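Local atomic coordinates of CBS domain-containing protein CBSX2 (Arabidopsis thaliana, PDB entry 3SL7), a protein that probably acts as a redox regulator in the chloroplast, modulating plant development through the thioredoxin system by way of its pair of CBS domains. Residues Pro106-Val111 / Arg131-Asp136; Leu16-Pro21 / Asp45-Val50. One frame throughout, in Å; residues are numbered along the deposited sequence.

Contact 1 of 2, residues Pro106-Val111 / Arg131-Asp136. With ACT (acetate ion), chain C.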
loop_
_atom_site.group_PDB
_atom_site.type_symbol
_atom_site.label_atom_id
_atom_site.label_comp_id
_atom_site.label_asym_id
_atom_site.label_seq_id
_atom_site.Cartn_x
_atom_site.Cartn_y
_atom_site.Cartn_z
ATOM N N PRO A 106 3.697 -12.781 -16.394
ATOM C CA PRO A 106 5.007 -13.408 -16.470
ATOM C C PRO A 106 6.030 -12.417 -17.038
ATOM O O PRO A 106 5.636 -11.434 -17.667
ATOM C CB PRO A 106 4.772 -14.531 -17.464
ATOM C CG PRO A 106 3.780 -13.935 -18.419
ATOM C CD PRO A 106 2.877 -13.063 -17.586
ATOM N N SER A 107 7.308 -12.656 -16.783
ATOM C CA SER A 107 8.358 -11.925 -17.488
ATOM C C SER A 107 8.207 -10.413 -17.311
ATOM O O SER A 107 8.196 -9.673 -18.292
ATOM C CB SER A 107 8.268 -12.288 -18.971
ATOM O OG SER A 107 9.412 -11.841 -19.670
ATOM N N PRO A 108 8.041 -9.952 -16.058
ATOM C CA PRO A 108 7.808 -8.520 -15.836
ATOM C C PRO A 108 9.075 -7.714 -16.104
ATOM O O PRO A 108 10.155 -8.299 -16.273
ATOM C CB PRO A 108 7.432 -8.453 -14.346
ATOM C CG PRO A 108 8.109 -9.638 -13.735
ATOM C CD PRO A 108 8.055 -10.716 -14.794
ATOM N N LEU A 109 8.920 -6.394 -16.165
ATOM C CA LEU A 109 10.042 -5.478 -16.202
ATOM C C LEU A 109 10.828 -5.644 -14.930
ATOM O O LEU A 109 10.259 -5.643 -13.840
ATOM C CB LEU A 109 9.547 -4.033 -16.278
ATOM C CG LEU A 109 9.166 -3.524 -17.663
ATOM C CD1 LEU A 109 8.803 -2.040 -17.597
ATOM C CD2 LEU A 109 10.325 -3.781 -18.629
ATOM N N VAL A 110 12.145 -5.775 -15.065
ATOM C CA VAL A 110 13.012 -5.790 -13.892
ATOM C C VAL A 110 14.223 -4.869 -14.047
ATOM O O VAL A 110 14.569 -4.436 -15.154
ATOM C CB VAL A 110 13.532 -7.203 -13.556
ATOM C CG1 VAL A 110 12.377 -8.214 -13.450
ATOM C CG2 VAL A 110 14.565 -7.652 -14.581
ATOM N N VAL A 111 14.875 -4.576 -12.928
ATOM C CA VAL A 111 16.107 -3.810 -12.959
ATOM C C VAL A 111 17.167 -4.598 -12.215
ATOM O O VAL A 111 16.880 -5.656 -11.652
ATOM C CB VAL A 111 15.937 -2.431 -12.304
ATOM C CG1 VAL A 111 14.984 -1.572 -13.122
ATOM C CG2 VAL A 111 15.429 -2.583 -10.881
ATOM N N ARG A 131 5.945 -1.405 -9.405
ATOM C CA ARG A 131 7.159 -1.752 -8.676
ATOM C C ARG A 131 8.059 -2.426 -9.689
ATOM O O ARG A 131 7.575 -2.921 -10.701
ATOM C CB ARG A 131 6.861 -2.735 -7.548
ATOM C CG ARG A 131 5.673 -2.375 -6.694
ATOM C CD ARG A 131 5.204 -3.601 -5.934
ATOM N NE ARG A 131 4.110 -3.304 -5.016
ATOM C CZ ARG A 131 2.822 -3.317 -5.350
ATOM N NH1 ARG A 131 2.452 -3.600 -6.591
ATOM N NH2 ARG A 131 1.900 -3.042 -4.441
ATOM N N LEU A 132 9.359 -2.453 -9.417
ATOM C CA LEU A 132 10.305 -3.136 -10.276
ATOM C C LEU A 132 11.032 -4.167 -9.449
ATOM O O LEU A 132 11.765 -3.816 -8.538
ATOM C CB LEU A 132 11.310 -2.154 -10.874
ATOM C CG LEU A 132 10.694 -1.100 -11.785
ATOM C CD1 LEU A 132 11.700 0.020 -12.068
ATOM C CD2 LEU A 132 10.226 -1.745 -13.078
ATOM N N PRO A 133 10.794 -5.452 -9.743
ATOM C CA PRO A 133 11.598 -6.473 -9.081
ATOM C C PRO A 133 13.064 -6.197 -9.415
ATOM O O PRO A 133 13.368 -5.740 -10.518
ATOM C CB PRO A 133 11.137 -7.770 -9.747
ATOM C CG PRO A 133 9.734 -7.477 -10.232
ATOM C CD PRO A 133 9.793 -6.025 -10.658
ATOM N N VAL A 134 13.957 -6.447 -8.473
ATOM C CA VAL A 134 15.391 -6.306 -8.748
ATOM C C VAL A 134 15.966 -7.706 -8.771
ATOM O O VAL A 134 15.756 -8.487 -7.839
ATOM C CB VAL A 134 16.094 -5.461 -7.682
ATOM C CG1 VAL A 134 17.530 -5.105 -8.129
ATOM C CG2 VAL A 134 15.299 -4.200 -7.409
ATOM N N VAL A 135 16.668 -8.034 -9.850
ATOM C CA VAL A 135 17.276 -9.340 -9.980
ATOM C C VAL A 135 18.803 -9.277 -10.036
ATOM O O VAL A 135 19.397 -8.226 -10.306
ATOM C CB VAL A 135 16.743 -10.078 -11.226
ATOM C CG1 VAL A 135 15.216 -10.241 -11.134
ATOM C CG2 VAL A 135 17.118 -9.323 -12.487
ATOM N N ASP A 136 19.433 -10.412 -9.766
ATOM C CA ASP A 136 20.868 -10.551 -9.935
ATOM C C ASP A 136 21.180 -11.165 -11.286
ATOM O O ASP A 136 20.290 -11.331 -12.099
ATOM C CB ASP A 136 21.475 -11.387 -8.813
ATOM C CG ASP A 136 21.018 -12.833 -8.836
ATOM O OD1 ASP A 136 20.424 -13.304 -9.840
ATOM O OD2 ASP A 136 21.269 -13.510 -7.824
HETATM C C ACT C . 5.560 -3.376 -1.929
HETATM O O ACT C . 4.832 -2.362 -1.906
HETATM O OXT ACT C . 5.354 -4.155 -2.882
HETATM C CH3 ACT C . 6.619 -3.633 -0.891
HETATM O O HOH W 1 7.181 -4.706 -12.566
#

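Contact 2 of 2, residues Leu16-Pro21 / Asp45-Val50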
loop_
_atom_site.group_PDB
_atom_site.type_symbol
_atom_site.label_atom_id
_atom_site.label_comp_id
_atom_site.label_asym_id
_atom_site.label_seq_id
_atom_site.Cartn_x
_atom_site.Cartn_y
_atom_site.Cartn_z
ATOM N N LEU A 16 10.869 -8.782 1.230
ATOM C CA LEU A 16 9.962 -9.127 0.140
ATOM C C LEU A 16 8.884 -10.071 0.629
ATOM O O LEU A 16 9.078 -10.809 1.599
ATOM C CB LEU A 16 10.695 -9.796 -1.026
ATOM C CG LEU A 16 11.828 -8.967 -1.626
ATOM C CD1 LEU A 16 12.595 -9.649 -2.769
ATOM C CD2 LEU A 16 11.456 -7.520 -1.905
ATOM N N HIS A 17 7.746 -10.034 -0.054
ATOM C CA HIS A 17 6.696 -11.014 0.152
ATOM C C HIS A 17 6.459 -11.686 -1.186
ATOM O O HIS A 17 6.025 -11.045 -2.142
ATOM C CB HIS A 17 5.446 -10.316 0.670
ATOM C CG HIS A 17 5.742 -9.302 1.729
ATOM N ND1 HIS A 17 6.253 -9.645 2.965
ATOM C CD2 HIS A 17 5.642 -7.952 1.726
ATOM C CE1 HIS A 17 6.429 -8.552 3.684
ATOM N NE2 HIS A 17 6.069 -7.509 2.953
ATOM N N VAL A 18 6.785 -12.971 -1.264
ATOM C CA VAL A 18 6.759 -13.670 -2.535
ATOM C C VAL A 18 5.728 -14.775 -2.507
ATOM O O VAL A 18 5.378 -15.280 -1.441
ATOM C CB VAL A 18 8.122 -14.303 -2.868
ATOM C CG1 VAL A 18 9.215 -13.222 -2.973
ATOM C CG2 VAL A 18 8.494 -15.333 -1.824
ATOM N N VAL A 19 5.230 -15.127 -3.687
ATOM C CA VAL A 19 4.447 -16.349 -3.865
ATOM C C VAL A 19 5.026 -17.106 -5.049
ATOM O O VAL A 19 5.931 -16.612 -5.724
ATOM C CB VAL A 19 2.962 -16.040 -4.123
ATOM C CG1 VAL A 19 2.330 -15.411 -2.881
ATOM C CG2 VAL A 19 2.823 -15.104 -5.324
ATOM N N LYS A 20 4.508 -18.301 -5.301
ATOM C CA LYS A 20 4.925 -19.086 -6.449
ATOM C C LYS A 20 3.743 -19.281 -7.385
ATOM O O LYS A 20 2.616 -19.013 -7.005
ATOM C CB LYS A 20 5.469 -20.428 -5.985
ATOM C CG LYS A 20 6.568 -20.303 -4.949
ATOM C CD LYS A 20 7.162 -21.659 -4.634
ATOM C CE LYS A 20 8.278 -21.552 -3.615
ATOM N NZ LYS A 20 8.815 -22.900 -3.274
ATOM N N PRO A 21 4.000 -19.727 -8.623
ATOM C CA PRO A 21 2.888 -19.926 -9.551
ATOM C C PRO A 21 1.897 -20.950 -8.990
ATOM O O PRO A 21 0.719 -20.919 -9.327
ATOM C CB PRO A 21 3.570 -20.470 -10.796
ATOM C CG PRO A 21 4.984 -19.850 -10.728
ATOM C CD PRO A 21 5.310 -19.925 -9.264
ATOM N N ASP A 45 10.801 -22.223 -7.231
ATOM C CA ASP A 45 11.413 -22.857 -6.070
ATOM C C ASP A 45 12.850 -22.385 -5.795
ATOM O O ASP A 45 13.334 -22.476 -4.666
ATOM C CB ASP A 45 11.341 -24.386 -6.203
ATOM C CG ASP A 45 9.908 -24.918 -6.135
ATOM O OD1 ASP A 45 9.029 -24.216 -5.587
ATOM O OD2 ASP A 45 9.664 -26.044 -6.622
ATOM N N ASN A 46 13.525 -21.868 -6.820
ATOM C CA ASN A 46 14.916 -21.432 -6.684
ATOM C C ASN A 46 15.074 -19.913 -6.610
ATOM O O ASN A 46 16.167 -19.384 -6.786
ATOM C CB ASN A 46 15.784 -21.984 -7.822
ATOM C CG ASN A 46 15.693 -23.488 -7.948
ATOM O OD1 ASN A 46 15.387 -24.009 -9.020
ATOM N ND2 ASN A 46 15.953 -24.198 -6.852
ATOM N N TRP A 47 13.972 -19.218 -6.357
ATOM C CA TRP A 47 13.982 -17.766 -6.223
ATOM C C TRP A 47 14.206 -17.030 -7.534
ATOM O O TRP A 47 14.430 -15.825 -7.540
ATOM C CB TRP A 47 14.984 -17.317 -5.151
ATOM C CG TRP A 47 14.316 -17.269 -3.840
ATOM C CD1 TRP A 47 14.028 -18.326 -3.031
ATOM C CD2 TRP A 47 13.776 -16.113 -3.205
ATOM N NE1 TRP A 47 13.356 -17.894 -1.914
ATOM C CE2 TRP A 47 13.188 -16.537 -1.997
ATOM C CE3 TRP A 47 13.745 -14.756 -3.530
ATOM C CZ2 TRP A 47 12.576 -15.655 -1.114
ATOM C CZ3 TRP A 47 13.127 -13.881 -2.656
ATOM C CH2 TRP A 47 12.553 -14.335 -1.461
ATOM N N THR A 48 14.116 -17.753 -8.644
ATOM C CA THR A 48 14.074 -17.102 -9.944
ATOM C C THR A 48 12.771 -16.326 -10.056
ATOM O O THR A 48 11.688 -16.865 -9.784
ATOM C CB THR A 48 14.166 -18.114 -11.085
ATOM O OG1 THR A 48 15.359 -18.887 -10.919
ATOM C CG2 THR A 48 14.210 -17.392 -12.428
ATOM N N LEU A 49 12.873 -15.055 -10.435
ATOM C CA LEU A 49 11.694 -14.214 -10.607
ATOM C C LEU A 49 10.980 -14.685 -11.865
ATOM O O LEU A 49 11.572 -14.712 -12.941
ATOM C CB LEU A 49 12.128 -12.754 -10.737
ATOM C CG LEU A 49 11.132 -11.590 -10.719
ATOM C CD1 LEU A 49 10.591 -11.335 -12.088
ATOM C CD2 LEU A 49 10.017 -11.836 -9.722
ATOM N N VAL A 50 9.724 -15.103 -11.736
ATOM C CA VAL A 50 8.992 -15.604 -12.900
ATOM C C VAL A 50 7.799 -14.731 -13.290
ATOM O O VAL A 50 7.265 -14.847 -14.395
ATOM C CB VAL A 50 8.543 -17.065 -12.712
ATOM C CG1 VAL A 50 9.742 -17.943 -12.386
ATOM C CG2 VAL A 50 7.459 -17.172 -11.627
#

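Contact 1 of 2, residues Pro106-Val111 / Arg131-Asp136
Val-111 and strand 131-135 are joined by two backbone hydrogen bonds in parallel register, Val-111 lying beside Val-134. Val-111 N donates to Pro-133 O (3.1 Å), and Val-111 O accepts from Val-135 N (3.0 Å) while also receiving a CA-H...O contact from Val-134. Both bonds are close to straight, so the residue is gripped on its N-H and its carbonyl together.

Apolar contacts lie on both sides of this bridge. The Val-111 side chain crosses that of Leu-132 at about a right angle, with Val-111 CG1 3.8 Å from Leu-132 CD1, while Val-111 CG2 meets Val-134 CG2. Val-110 turns the other way: CG1 lies against Pro-133 CB, and CG2, set between the backbone N and carbonyl carbon (chi1 -52°), reaches Val-135 CG2 at 3.7 Å. Leu-109 adds its CB against Leu-132 CD2.

One water donates to Arg-131 O (2.6 Å) and, weakly, to Leu-109 O. The extended Arg-131 side chain leads away to Thr-38 and to an acetate, probably from the crystallisation liquor, which NE meets through weak hydrogen bonds.

Between the two segments the direct hydrogen bonds are thus all backbone to backbone, while apolar side chains fasten the loop and Val-111 to strand 131-135.

Contact 2 of 2, residues Leu16-Pro21 / Asp45-Val50
A surface contact of side chains alone, with one salt bridge and three apolar touches, joins the loop 16-21 ahead of helix 25-35 to the turn 45-48 and the start of strand 49-54 in the first CBS domain. The charged pair is Lys-20 and Asp-45. The lysine chain is extended beyond CG, with CG beside the backbone N (chi1 -54°), and carries NZ to 2.7 Å from Asp-45 OD1. NZ approaches that oxygen on its anti side, 32° out of the carboxylate plane, and Lys-20 CD also passes at 3.3 Å from OD1, so the aliphatic part of the chain lies against the same oxygen.

Asp-45 and Trp-47 belong to the turn linking the antiparallel strands 39-43 and 49-54, a beta hairpin of the CBS fold. Within it, Asp-44 OD1 accepts the backbone N-H groups of Asn-46 and Thr-48, which ties the turn to itself. The Trp-47 indole reaches toward the loop with its six-membered ring leading. Val-18 comes to that ring obliquely, CG1 at 3.8 Å from Trp-47 CH2, whereas Leu-16 CD1 stands at the ring edge, near its plane, 4.3 Å from CZ3. Leu-141 of the second CBS domain touches Leu-16, Val-18 and Trp-47 alike, and Arg-13 makes a cation-pi contact with the indole. Further along, Pro-21 and Val-50 point toward each other, Pro-21 CG lying 3.8 Å from Val-50 CG2.

Contact 2 closes before contact 1 opens along the chain, and the two fall in different CBS domains, the first and the second, with centres about 12 Å apart. They nevertheless touch. Leu-49 packs against Pro-108, Val-110 and Pro-133, and Ser-107 N probably donates a hydrogen bond to Val-50 O. Strand 49-54 of the three-stranded antiparallel sheet, which begins in contact 2, is where they meet: strand 105-106, whose last residue opens segment 106-111, pairs with it, whereas strand 131-135 belongs to the separate four-stranded sheet. Segment 106-111 therefore runs from one sheet to the other, consistent with the close association of two CBS domains in a CBS pair.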